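Local coordinates for RagA protein (Porphyromonas gingivalis, PDB 6SLN) that acts as a TonB-dependent receptor of the outer membrane, holding a bound peptide here and probably importing such peptides into the periplasm, at residues L231-K234 against P235-N238; A299-L302 against K303-F306; R377-D380 against Y381-K384; T396-R399 against Y400-P403; P422-T425 against E426-A430. All blocks are in the same frame, centred on the assembly; numbering follows the deposited sequence.

Contact 1 (L231-K234 against P235-N238)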
loop_
_atom_site.group_PDB
_atom_site.type_symbol
_atom_site.label_atom_id
_atom_site.label_comp_id
_atom_site.label_asym_id
_atom_site.label_seq_id
_atom_site.Cartn_x
_atom_site.Cartn_y
_atom_site.Cartn_z
ATOM N N LEU A 231 -15.941 -27.567 23.199
ATOM C CA LEU A 231 -15.685 -28.823 23.906
ATOM C C LEU A 231 -16.374 -28.930 25.257
ATOM O O LEU A 231 -16.370 -30.017 25.842
ATOM C CB LEU A 231 -14.176 -29.071 24.100
ATOM C CG LEU A 231 -13.096 -28.115 24.643
ATOM C CD1 LEU A 231 -13.350 -27.519 26.036
ATOM C CD2 LEU A 231 -11.796 -28.893 24.654
ATOM N N ASN A 232 -16.965 -27.861 25.772
ATOM C CA ASN A 232 -17.617 -27.961 27.066
ATOM C C ASN A 232 -18.804 -27.012 27.086
ATOM O O ASN A 232 -18.673 -25.858 26.662
ATOM C CB ASN A 232 -16.622 -27.648 28.192
ATOM C CG ASN A 232 -17.289 -27.462 29.528
ATOM O OD1 ASN A 232 -17.947 -28.361 30.037
ATOM N ND2 ASN A 232 -17.099 -26.294 30.119
ATOM N N THR A 233 -19.948 -27.498 27.582
ATOM C CA THR A 233 -21.177 -26.711 27.590
ATOM C C THR A 233 -21.679 -26.407 28.996
ATOM O O THR A 233 -22.637 -25.634 29.145
ATOM C CB THR A 233 -22.286 -27.408 26.779
ATOM O OG1 THR A 233 -22.392 -28.814 27.116
ATOM C CG2 THR A 233 -21.970 -27.270 25.293
ATOM N N LYS A 234 -21.021 -26.940 30.026
ATOM C CA LYS A 234 -21.453 -26.751 31.410
ATOM C C LYS A 234 -21.738 -25.307 31.811
ATOM O O LYS A 234 -22.699 -25.098 32.572
ATOM C CB LYS A 234 -20.404 -27.349 32.356
ATOM C CG LYS A 234 -20.524 -28.850 32.532
ATOM C CD LYS A 234 -19.461 -29.417 33.474
ATOM C CE LYS A 234 -19.977 -29.495 34.916
ATOM N NZ LYS A 234 -19.032 -30.236 35.796
ATOM N N PRO A 235 -20.967 -24.291 31.397
ATOM C CA PRO A 235 -21.296 -22.921 31.826
ATOM C C PRO A 235 -22.706 -22.521 31.476
ATOM O O PRO A 235 -23.257 -21.610 32.105
ATOM C CB PRO A 235 -20.274 -22.054 31.069
ATOM C CG PRO A 235 -19.129 -22.937 30.848
ATOM C CD PRO A 235 -19.702 -24.316 30.631
ATOM N N LEU A 236 -23.306 -23.158 30.478
ATOM C CA LEU A 236 -24.661 -22.792 30.094
ATOM C C LEU A 236 -25.704 -23.331 31.067
ATOM O O LEU A 236 -26.743 -22.690 31.256
ATOM C CB LEU A 236 -24.940 -23.274 28.672
ATOM C CG LEU A 236 -24.163 -22.423 27.674
ATOM C CD1 LEU A 236 -23.236 -23.262 26.802
ATOM C CD2 LEU A 236 -25.128 -21.629 26.851
ATOM N N ASP A 237 -25.421 -24.466 31.722
ATOM C CA ASP A 237 -26.433 -25.179 32.508
ATOM C C ASP A 237 -27.105 -24.266 33.523
ATOM O O ASP A 237 -28.335 -24.260 33.653
ATOM C CB ASP A 237 -25.804 -26.381 33.224
ATOM C CG ASP A 237 -25.316 -27.477 32.257
ATOM O OD1 ASP A 237 -25.396 -27.307 31.018
ATOM O OD2 ASP A 237 -24.833 -28.523 32.750
ATOM N N ASN A 238 -26.315 -23.450 34.207
ATOM C CA ASN A 238 -26.721 -22.739 35.410
ATOM C C ASN A 238 -27.190 -21.312 35.149
ATOM O O ASN A 238 -27.470 -20.590 36.116
ATOM C CB ASN A 238 -25.547 -22.706 36.388
ATOM C CG ASN A 238 -24.218 -22.394 35.678
ATOM O OD1 ASN A 238 -23.551 -23.298 35.158
ATOM N ND2 ASN A 238 -23.856 -21.111 35.623
#

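Contact 2 (A299-L302 against K303-F306)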
loop_
_atom_site.group_PDB
_atom_site.type_symbol
_atom_site.label_atom_id
_atom_site.label_comp_id
_atom_site.label_asym_id
_atom_site.label_seq_id
_atom_site.Cartn_x
_atom_site.Cartn_y
_atom_site.Cartn_z
ATOM N N ALA A 299 -33.981 -17.964 23.285
ATOM C CA ALA A 299 -33.102 -18.302 22.189
ATOM C C ALA A 299 -31.853 -19.024 22.683
ATOM O O ALA A 299 -31.390 -18.840 23.815
ATOM C CB ALA A 299 -32.714 -17.043 21.414
ATOM N N ASP A 300 -31.334 -19.882 21.813
ATOM C CA ASP A 300 -30.118 -20.640 22.061
ATOM C C ASP A 300 -28.946 -19.773 21.608
ATOM O O ASP A 300 -28.462 -19.871 20.477
ATOM C CB ASP A 300 -30.185 -21.964 21.308
ATOM C CG ASP A 300 -29.016 -22.877 21.615
ATOM O OD1 ASP A 300 -27.972 -22.366 22.074
ATOM O OD2 ASP A 300 -29.150 -24.110 21.405
ATOM N N TRP A 301 -28.491 -18.892 22.510
ATOM C CA TRP A 301 -27.421 -17.967 22.141
ATOM C C TRP A 301 -26.092 -18.674 21.911
ATOM O O TRP A 301 -25.229 -18.118 21.236
ATOM C CB TRP A 301 -27.262 -16.875 23.193
ATOM C CG TRP A 301 -28.135 -15.725 22.933
ATOM C CD1 TRP A 301 -29.356 -15.470 23.488
ATOM C CD2 TRP A 301 -27.894 -14.684 22.002
ATOM N NE1 TRP A 301 -29.884 -14.313 22.970
ATOM C CE2 TRP A 301 -29.003 -13.812 22.048
ATOM C CE3 TRP A 301 -26.860 -14.412 21.112
ATOM C CZ2 TRP A 301 -29.089 -12.676 21.255
ATOM C CZ3 TRP A 301 -26.949 -13.288 20.332
ATOM C CH2 TRP A 301 -28.051 -12.427 20.412
ATOM N N LEU A 302 -25.925 -19.881 22.455
ATOM C CA LEU A 302 -24.807 -20.736 22.084
ATOM C C LEU A 302 -24.808 -20.993 20.588
ATOM O O LEU A 302 -23.857 -20.641 19.881
ATOM C CB LEU A 302 -24.881 -22.059 22.853
ATOM C CG LEU A 302 -23.814 -23.079 22.432
ATOM C CD1 LEU A 302 -22.384 -22.501 22.561
ATOM C CD2 LEU A 302 -23.940 -24.424 23.150
ATOM N N LYS A 303 -25.892 -21.586 20.080
ATOM C CA LYS A 303 -25.995 -21.817 18.646
ATOM C C LYS A 303 -26.026 -20.512 17.852
ATOM O O LYS A 303 -25.598 -20.495 16.694
ATOM C CB LYS A 303 -27.215 -22.687 18.336
ATOM C CG LYS A 303 -27.362 -23.011 16.848
ATOM C CD LYS A 303 -28.487 -23.979 16.596
ATOM C CE LYS A 303 -28.606 -24.937 17.764
ATOM N NZ LYS A 303 -27.728 -26.131 17.590
ATOM N N ALA A 304 -26.472 -19.415 18.457
ATOM C CA ALA A 304 -26.427 -18.131 17.768
ATOM C C ALA A 304 -25.003 -17.711 17.434
ATOM O O ALA A 304 -24.794 -16.968 16.471
ATOM C CB ALA A 304 -27.093 -17.058 18.627
ATOM N N LEU A 305 -24.012 -18.139 18.231
ATOM C CA LEU A 305 -22.645 -17.667 18.060
ATOM C C LEU A 305 -21.595 -18.746 17.846
ATOM O O LEU A 305 -20.429 -18.396 17.663
ATOM C CB LEU A 305 -22.227 -16.773 19.246
ATOM C CG LEU A 305 -23.086 -15.512 19.321
ATOM C CD1 LEU A 305 -23.498 -15.269 20.740
ATOM C CD2 LEU A 305 -22.432 -14.281 18.691
ATOM N N PHE A 306 -21.955 -20.026 17.860
ATOM C CA PHE A 306 -20.988 -21.088 17.612
ATOM C C PHE A 306 -21.650 -22.171 16.782
ATOM O O PHE A 306 -22.850 -22.431 16.903
ATOM C CB PHE A 306 -20.421 -21.701 18.917
ATOM C CG PHE A 306 -19.513 -20.778 19.678
ATOM C CD1 PHE A 306 -20.032 -19.787 20.497
ATOM C CD2 PHE A 306 -18.141 -20.889 19.555
ATOM C CE1 PHE A 306 -19.198 -18.936 21.192
ATOM C CE2 PHE A 306 -17.304 -20.059 20.253
ATOM C CZ PHE A 306 -17.832 -19.075 21.071
#

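Contact 3 (R377-D380 against Y381-K384)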
loop_
_atom_site.group_PDB
_atom_site.type_symbol
_atom_site.label_atom_id
_atom_site.label_comp_id
_atom_site.label_asym_id
_atom_site.label_seq_id
_atom_site.Cartn_x
_atom_site.Cartn_y
_atom_site.Cartn_z
ATOM N N ARG A 377 -7.370 -16.273 8.963
ATOM C CA ARG A 377 -8.296 -15.326 9.551
ATOM C C ARG A 377 -8.466 -15.642 11.027
ATOM O O ARG A 377 -8.426 -16.803 11.449
ATOM C CB ARG A 377 -9.681 -15.315 8.879
ATOM C CG ARG A 377 -10.268 -13.906 8.903
ATOM C CD ARG A 377 -11.779 -13.833 8.923
ATOM N NE ARG A 377 -12.383 -14.284 7.675
ATOM C CZ ARG A 377 -13.416 -13.685 7.084
ATOM N NH1 ARG A 377 -13.964 -12.583 7.608
ATOM N NH2 ARG A 377 -13.904 -14.192 5.958
ATOM N N SER A 378 -8.686 -14.585 11.800
ATOM C CA SER A 378 -8.817 -14.670 13.242
ATOM C C SER A 378 -10.067 -13.946 13.680
ATOM O O SER A 378 -10.449 -12.923 13.097
ATOM C CB SER A 378 -7.618 -14.072 13.931
ATOM O OG SER A 378 -6.491 -14.823 13.548
ATOM N N ALA A 379 -10.713 -14.511 14.688
ATOM C CA ALA A 379 -11.868 -13.887 15.303
ATOM C C ALA A 379 -11.326 -12.916 16.340
ATOM O O ALA A 379 -10.665 -13.325 17.302
ATOM C CB ALA A 379 -12.784 -14.941 15.915
ATOM N N ASP A 380 -11.572 -11.631 16.128
ATOM C CA ASP A 380 -10.824 -10.601 16.823
ATOM C C ASP A 380 -11.690 -9.814 17.791
ATOM O O ASP A 380 -11.480 -8.617 17.985
ATOM C CB ASP A 380 -10.140 -9.687 15.807
ATOM C CG ASP A 380 -8.902 -10.336 15.205
ATOM O OD1 ASP A 380 -8.217 -11.103 15.921
ATOM O OD2 ASP A 380 -8.628 -10.103 14.013
ATOM N N TYR A 381 -12.660 -10.472 18.413
ATOM C CA TYR A 381 -13.369 -9.885 19.534
ATOM C C TYR A 381 -13.219 -10.703 20.794
ATOM O O TYR A 381 -13.447 -10.172 21.892
ATOM C CB TYR A 381 -14.858 -9.707 19.204
ATOM C CG TYR A 381 -15.090 -8.553 18.256
ATOM C CD1 TYR A 381 -14.526 -7.312 18.503
ATOM C CD2 TYR A 381 -15.843 -8.710 17.105
ATOM C CE1 TYR A 381 -14.728 -6.259 17.652
ATOM C CE2 TYR A 381 -16.043 -7.657 16.238
ATOM C CZ TYR A 381 -15.481 -6.433 16.517
ATOM O OH TYR A 381 -15.668 -5.375 15.661
ATOM N N PHE A 382 -12.799 -11.956 20.664
ATOM C CA PHE A 382 -12.631 -12.826 21.808
ATOM C C PHE A 382 -11.586 -12.270 22.766
ATOM O O PHE A 382 -10.671 -11.538 22.377
ATOM C CB PHE A 382 -12.262 -14.232 21.338
ATOM C CG PHE A 382 -13.437 -14.980 20.739
ATOM C CD1 PHE A 382 -14.256 -15.739 21.540
ATOM C CD2 PHE A 382 -13.721 -14.885 19.393
ATOM C CE1 PHE A 382 -15.324 -16.410 21.010
ATOM C CE2 PHE A 382 -14.792 -15.541 18.859
ATOM C CZ PHE A 382 -15.598 -16.305 19.673
ATOM N N GLY A 383 -11.754 -12.597 24.044
ATOM C CA GLY A 383 -10.924 -12.022 25.069
ATOM C C GLY A 383 -11.293 -10.616 25.462
ATOM O O GLY A 383 -10.836 -10.151 26.501
ATOM N N LYS A 384 -12.094 -9.920 24.674
ATOM C CA LYS A 384 -12.674 -8.647 25.078
ATOM C C LYS A 384 -14.165 -8.830 25.370
ATOM O O LYS A 384 -14.774 -9.856 25.036
ATOM C CB LYS A 384 -12.432 -7.585 24.000
ATOM C CG LYS A 384 -11.017 -7.082 23.995
ATOM C CD LYS A 384 -10.743 -6.087 22.882
ATOM C CE LYS A 384 -10.751 -6.761 21.528
ATOM N NZ LYS A 384 -10.668 -5.756 20.423
#

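Contact 4 (T396-R399 against Y400-P403)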
loop_
_atom_site.group_PDB
_atom_site.type_symbol
_atom_site.label_atom_id
_atom_site.label_comp_id
_atom_site.label_asym_id
_atom_site.label_seq_id
_atom_site.Cartn_x
_atom_site.Cartn_y
_atom_site.Cartn_z
ATOM N N THR A 396 -24.268 -14.229 28.511
ATOM C CA THR A 396 -24.825 -13.010 29.089
ATOM C C THR A 396 -25.961 -12.398 28.292
ATOM O O THR A 396 -26.522 -11.394 28.736
ATOM C CB THR A 396 -23.728 -11.946 29.291
ATOM O OG1 THR A 396 -22.979 -11.784 28.083
ATOM C CG2 THR A 396 -22.816 -12.390 30.390
ATOM N N MET A 397 -26.300 -12.930 27.136
ATOM C CA MET A 397 -27.412 -12.354 26.390
ATOM C C MET A 397 -28.723 -12.738 27.071
ATOM O O MET A 397 -28.948 -13.927 27.339
ATOM C CB MET A 397 -27.399 -12.815 24.918
ATOM C CG MET A 397 -26.398 -12.070 24.000
ATOM S SD MET A 397 -26.639 -10.287 23.988
ATOM C CE MET A 397 -28.333 -10.071 23.502
ATOM N N PRO A 398 -29.578 -11.771 27.415
ATOM C CA PRO A 398 -30.933 -12.109 27.862
ATOM C C PRO A 398 -31.548 -13.122 26.916
ATOM O O PRO A 398 -31.510 -12.966 25.703
ATOM C CB PRO A 398 -31.674 -10.770 27.804
ATOM C CG PRO A 398 -30.610 -9.743 27.948
ATOM C CD PRO A 398 -29.387 -10.317 27.281
ATOM N N ARG A 399 -32.080 -14.195 27.475
ATOM C CA ARG A 399 -32.602 -15.260 26.639
ATOM C C ARG A 399 -33.908 -14.891 25.941
ATOM O O ARG A 399 -34.301 -15.596 25.009
ATOM C CB ARG A 399 -32.762 -16.522 27.480
ATOM C CG ARG A 399 -31.564 -17.436 27.426
ATOM C CD ARG A 399 -30.377 -16.826 28.129
ATOM N NE ARG A 399 -29.296 -17.792 28.208
ATOM C CZ ARG A 399 -28.106 -17.622 27.659
ATOM N NH1 ARG A 399 -27.821 -16.503 26.992
ATOM N NH2 ARG A 399 -27.205 -18.580 27.775
ATOM N N TYR A 400 -34.555 -13.791 26.319
ATOM C CA TYR A 400 -35.729 -13.303 25.609
ATOM C C TYR A 400 -35.375 -12.441 24.407
ATOM O O TYR A 400 -36.281 -11.954 23.717
ATOM C CB TYR A 400 -36.653 -12.516 26.544
ATOM C CG TYR A 400 -35.988 -11.489 27.444
ATOM C CD1 TYR A 400 -35.596 -10.242 26.960
ATOM C CD2 TYR A 400 -35.785 -11.757 28.793
ATOM C CE1 TYR A 400 -35.016 -9.299 27.785
ATOM C CE2 TYR A 400 -35.198 -10.824 29.633
ATOM C CZ TYR A 400 -34.808 -9.595 29.130
ATOM O OH TYR A 400 -34.215 -8.666 29.980
ATOM N N TYR A 401 -34.091 -12.233 24.155
ATOM C CA TYR A 401 -33.621 -11.595 22.937
ATOM C C TYR A 401 -33.278 -12.694 21.949
ATOM O O TYR A 401 -32.538 -13.624 22.280
ATOM C CB TYR A 401 -32.401 -10.712 23.201
ATOM C CG TYR A 401 -32.779 -9.413 23.819
ATOM C CD1 TYR A 401 -33.967 -8.787 23.477
ATOM C CD2 TYR A 401 -31.979 -8.831 24.788
ATOM C CE1 TYR A 401 -34.330 -7.593 24.056
ATOM C CE2 TYR A 401 -32.339 -7.649 25.392
ATOM C CZ TYR A 401 -33.512 -7.027 25.024
ATOM O OH TYR A 401 -33.850 -5.828 25.616
ATOM N N ASN A 402 -33.819 -12.584 20.743
ATOM C CA ASN A 402 -33.828 -13.687 19.785
ATOM C C ASN A 402 -33.187 -13.233 18.488
ATOM O O ASN A 402 -33.755 -12.366 17.793
ATOM C CB ASN A 402 -35.257 -14.162 19.534
ATOM C CG ASN A 402 -35.325 -15.375 18.636
ATOM O OD1 ASN A 402 -34.369 -16.132 18.486
ATOM N ND2 ASN A 402 -36.460 -15.564 18.037
ATOM N N PRO A 403 -32.028 -13.779 18.122
ATOM C CA PRO A 403 -31.415 -13.430 16.834
ATOM C C PRO A 403 -31.827 -14.338 15.688
ATOM O O PRO A 403 -31.230 -14.248 14.616
ATOM C CB PRO A 403 -29.914 -13.588 17.138
ATOM C CG PRO A 403 -29.883 -14.769 18.101
ATOM C CD PRO A 403 -31.208 -14.743 18.872
#

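Contact 5 (P422-T425 against E426-A430)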
loop_
_atom_site.group_PDB
_atom_site.type_symbol
_atom_site.label_atom_id
_atom_site.label_comp_id
_atom_site.label_asym_id
_atom_site.label_seq_id
_atom_site.Cartn_x
_atom_site.Cartn_y
_atom_site.Cartn_z
ATOM N N PRO A 422 -30.505 -1.651 14.822
ATOM C CA PRO A 422 -30.467 -3.075 15.142
ATOM C C PRO A 422 -29.043 -3.570 15.068
ATOM O O PRO A 422 -28.201 -2.994 14.390
ATOM C CB PRO A 422 -31.347 -3.718 14.056
ATOM C CG PRO A 422 -32.129 -2.562 13.446
ATOM C CD PRO A 422 -31.209 -1.385 13.554
ATOM N N SER A 423 -28.780 -4.656 15.767
ATOM C CA SER A 423 -27.434 -5.182 15.891
ATOM C C SER A 423 -27.277 -6.329 14.910
ATOM O O SER A 423 -28.148 -7.199 14.823
ATOM C CB SER A 423 -27.173 -5.651 17.327
ATOM O OG SER A 423 -26.820 -4.541 18.148
ATOM N N MET A 424 -26.176 -6.322 14.171
ATOM C CA MET A 424 -25.927 -7.360 13.195
ATOM C C MET A 424 -25.542 -8.670 13.866
ATOM O O MET A 424 -24.846 -8.687 14.880
ATOM C CB MET A 424 -24.837 -6.913 12.263
ATOM C CG MET A 424 -25.283 -5.774 11.377
ATOM S SD MET A 424 -24.077 -5.369 10.105
ATOM C CE MET A 424 -23.276 -4.047 10.875
ATOM N N THR A 425 -26.014 -9.775 13.300
ATOM C CA THR A 425 -25.528 -11.081 13.700
ATOM C C THR A 425 -24.178 -11.372 13.060
ATOM O O THR A 425 -23.759 -10.711 12.099
ATOM C CB THR A 425 -26.494 -12.149 13.254
ATOM O OG1 THR A 425 -26.708 -11.959 11.855
ATOM C CG2 THR A 425 -27.807 -12.002 13.998
ATOM N N GLU A 426 -23.515 -12.415 13.571
ATOM C CA GLU A 426 -22.195 -12.769 13.055
ATOM C C GLU A 426 -22.230 -13.030 11.559
ATOM O O GLU A 426 -21.495 -12.361 10.812
ATOM C CB GLU A 426 -21.616 -13.961 13.826
ATOM C CG GLU A 426 -21.431 -13.747 15.329
ATOM C CD GLU A 426 -20.511 -12.592 15.681
ATOM O OE1 GLU A 426 -19.596 -12.289 14.900
ATOM O OE2 GLU A 426 -20.700 -11.993 16.760
ATOM N N PRO A 427 -23.055 -13.942 11.051
ATOM C CA PRO A 427 -22.993 -14.208 9.605
ATOM C C PRO A 427 -23.267 -12.970 8.786
ATOM O O PRO A 427 -22.614 -12.748 7.759
ATOM C CB PRO A 427 -24.059 -15.282 9.403
ATOM C CG PRO A 427 -24.335 -15.818 10.783
ATOM C CD PRO A 427 -24.170 -14.655 11.686
ATOM N N TYR A 428 -24.188 -12.122 9.237
ATOM C CA TYR A 428 -24.458 -10.921 8.463
ATOM C C TYR A 428 -23.312 -9.937 8.580
ATOM O O TYR A 428 -22.932 -9.295 7.592
ATOM C CB TYR A 428 -25.752 -10.260 8.912
ATOM C CG TYR A 428 -26.098 -9.087 8.040
ATOM C CD1 TYR A 428 -26.758 -9.275 6.825
ATOM C CD2 TYR A 428 -25.743 -7.797 8.410
ATOM C CE1 TYR A 428 -27.071 -8.212 6.029
ATOM C CE2 TYR A 428 -26.044 -6.724 7.609
ATOM C CZ TYR A 428 -26.696 -6.934 6.418
ATOM O OH TYR A 428 -27.000 -5.841 5.634
ATOM N N PHE A 429 -22.756 -9.800 9.788
ATOM C CA PHE A 429 -21.630 -8.902 9.972
ATOM C C PHE A 429 -20.484 -9.292 9.051
ATOM O O PHE A 429 -19.900 -8.434 8.382
ATOM C CB PHE A 429 -21.185 -8.903 11.436
ATOM C CG PHE A 429 -20.162 -7.872 11.739
ATOM C CD1 PHE A 429 -20.518 -6.536 11.809
ATOM C CD2 PHE A 429 -18.834 -8.228 11.899
ATOM C CE1 PHE A 429 -19.558 -5.560 12.045
ATOM C CE2 PHE A 429 -17.869 -7.259 12.152
ATOM C CZ PHE A 429 -18.236 -5.924 12.223
ATOM N N ALA A 430 -20.182 -10.587 8.961
ATOM C CA ALA A 430 -19.054 -11.030 8.150
ATOM C C ALA A 430 -19.261 -10.708 6.679
ATOM O O ALA A 430 -18.287 -10.576 5.926
ATOM C CB ALA A 430 -18.820 -12.530 8.342
#

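Contact 1 (L231-K234 against P235-N238)
One face of the N232 carboxamide carries both its near neighbours: P235 CD lies above it beside ND2, 3.3 Å from that nitrogen, and K234 N lies above the same face beside OD1. The amide is used at both ends: ND2 donates to F970 O, and OD1 accepts from K234 N. That second bond, 3.4 Å between OD1 and N although nearly straight at 160°, is a weak capping bond, in the pattern of an Asx turn, just ahead of the weakly bonded helix 234-237. N232 can serve it because its CG stands anti to the backbone N (chi1 168°), which turns the amide toward the first helical turn. D237 packs through CB, 3.4 Å from K234 O, with its carboxylate alongside. Two backbone bonds wind the turn: L236 N to T233 O and D237 N to K234 O, each 2.9 Å. CD1 of L236 folds back to 3.4 Å from T233 O. The turn comes shortly after strand 218-230, across a short loop. P235 and L236 pack on L395 of helix 390-396, L236 also on V394, while T233 and L236 touch L302 of helix 301-305.

Contact 2 (A299-L302 against K303-F306)
A capped N-terminus opens helix 301-305, a short, weakly bonded helix ahead of barrel strand 309-322. D300 is the N-cap: its OD1 accepts from K303 N at 3.0 Å along an almost straight N-H line (173°), the donor approaching from above the carboxylate plane. The reach is set by the first torsion, which puts CG opposite the backbone N (chi1 -175°) and swings the carboxylate over the first turn. The backbone carbonyl of the same residue takes A304 N at 2.9 Å, so D300 grips two successive amides. Its charge is also near that of K303, OD2 to NZ 4.5 Å, too far for a salt bridge but probably favourable. On the buried side the six-membered part of the W301 indole receives L305: CE3 lies 3.5 Å from L305 CD1, which comes in at the ring edge, near its plane, and A304 CB adds a second contact with CE3. The last turn tightens, with L305 N donating to L302 O, the N-H arriving from above the carbonyl plane. F306 N reaches the same oxygen weakly, and L302 CD1 stands 4.1 Å from F306 CD1, the side chains crossing at about a right angle.

Contact 3 (R377-D380 against Y381-K384)
Apolar contact is carried by A379 and F382. A379 CB points toward the following residues and comes up to the edge of the F382 ring, near the ring plane, lying 3.6 Å from CD2 and equally near CE2. The phenyl ring is put there by a first torsion that sets CG opposite the carbonyl carbon (chi1 -74°). Beyond the methyl, F382 also meets A340 and E342, and its ring meets that of Y983 with the planes at about 45°. Y381 leans on the chain rather than on a side chain: its CD1 lies 3.4 Å from D380 O, an oblique approach, and the ring meets that of Y386 edge to face. Among polar groups, K384 bends at chi3, leaving NZ 3.8 Å from D380 O, too long for a hydrogen bond though the charge may still be weakly attracted; the same side chain packs on a polar side chain of the bound peptide. The backbone bond is K384 N to Y381 O, 3.1 Å. Outside, the amide N of A379 and the hydroxyl of S378 make hydrogen bonds that join the loop to D137 and T139 of the plug domain. The arrangement is a type II beta turn from Y381 to K384, with G383 in its third position at a positive phi of 78°, in the loop leaving barrel strand 363-377.

Contact 4 (T396-R399 against Y400-P403)
P398 sits in the angle formed by the Y400 and Y401 side chains. Its CB lies over one face of the Y400 ring in a CH-pi contact, 3.8 Å from the ring centroid and 19° off the normal, while its CG touches CD2 of Y401 at 3.6 Å, meeting that ring obliquely. Y400 reaches the proline because its CG sits between the backbone N and the carbonyl carbon (chi1 46°); its CE1 lies over one face of the Y401 ring. A type I beta turn from P398 to Y401 is closed by Y401 N donating to P398 O at 3.1 Å. Across this turn the looser touch is M397, whose bent chain brings CE to 4.1 Å from Y401 CD2; it also packs on W301 and Y414. The partly exposed N402 marks the solvent side. R399 folds back over the loop: NH1 donates to M397 O at 2.8 Å, in the carbonyl plane and on a lone pair, and NH2 to V394 O of helix 390-396. The hydroxyls bond outward, Y400 OH to Q249 and Y401 OH to Y417 N. An apolar proline-aromatic core is thus combined with polar ends that find hydrogen-bond partners, consistent with the buried loop.

Contact 5 (P422-T425 against E426-A430)
The sulfur of M424 comes to the edge of the Y428 ring, lying 3.4 Å from CD2 and 4.5 Å from the ring centroid, close to the ring plane. Its methyl goes the other way: CE is 3.8 Å from F429 CD1, at the edge of that ring, the two side chains crossing at about a right angle. M424 therefore makes Met-aromatic contacts with two consecutive residues, the sulfur standing farther from F429, 5.5 Å from its centroid. Both aromatic side chains have CG opposite the backbone N (chi1 -175° for Y428), which throws the rings back toward the residues before the helix. T425 is the N-cap of helix 426-432, and M424 belongs to the short strand 423-424, so the contact is a strand-to-helix junction pinned at its corner. There F429 N donates to T425 O at 2.7 Å, nearly along the C=O axis, the first i-to-i+4 bond of the helix. The threonine hydroxyl OG1 approaches Y428 CB at 3.5 Å; it is bonded to A411 O and, weakly, to D412 O, so the cap residue is fixed from the neighbouring strand 413-414 side. S423 and T425 also carry backbone bonds to Y414 and D412. Further out, Y428 OH bonds to N479 and its ring meets that of Y481 at about 60°, while E426 packs on E342.

How the contacts relate
The five contacts follow in series along the chain, between barrel strands 218-230 and 435-450, and gather in the loops and short helices at one end of the barrel. Contacts 2 and 4 are closest, their centres 9 Å apart, joined by probable hydrogen bonds from W301 NE1 to Y401 O (2.8 Å) and A299 N to R399 O. Contact 2 touches all the others: contact 1 through L302 and L236, contact 3 through F306 and F382, contact 5 through L305 and E426. Contacts 1 and 5 lie about 24 Å apart, centre to centre. Residues 299-306 thus lie central to the cluster, while contact 4 also touches contacts 1 and 5, and contact 3 touches the bound peptide through K384.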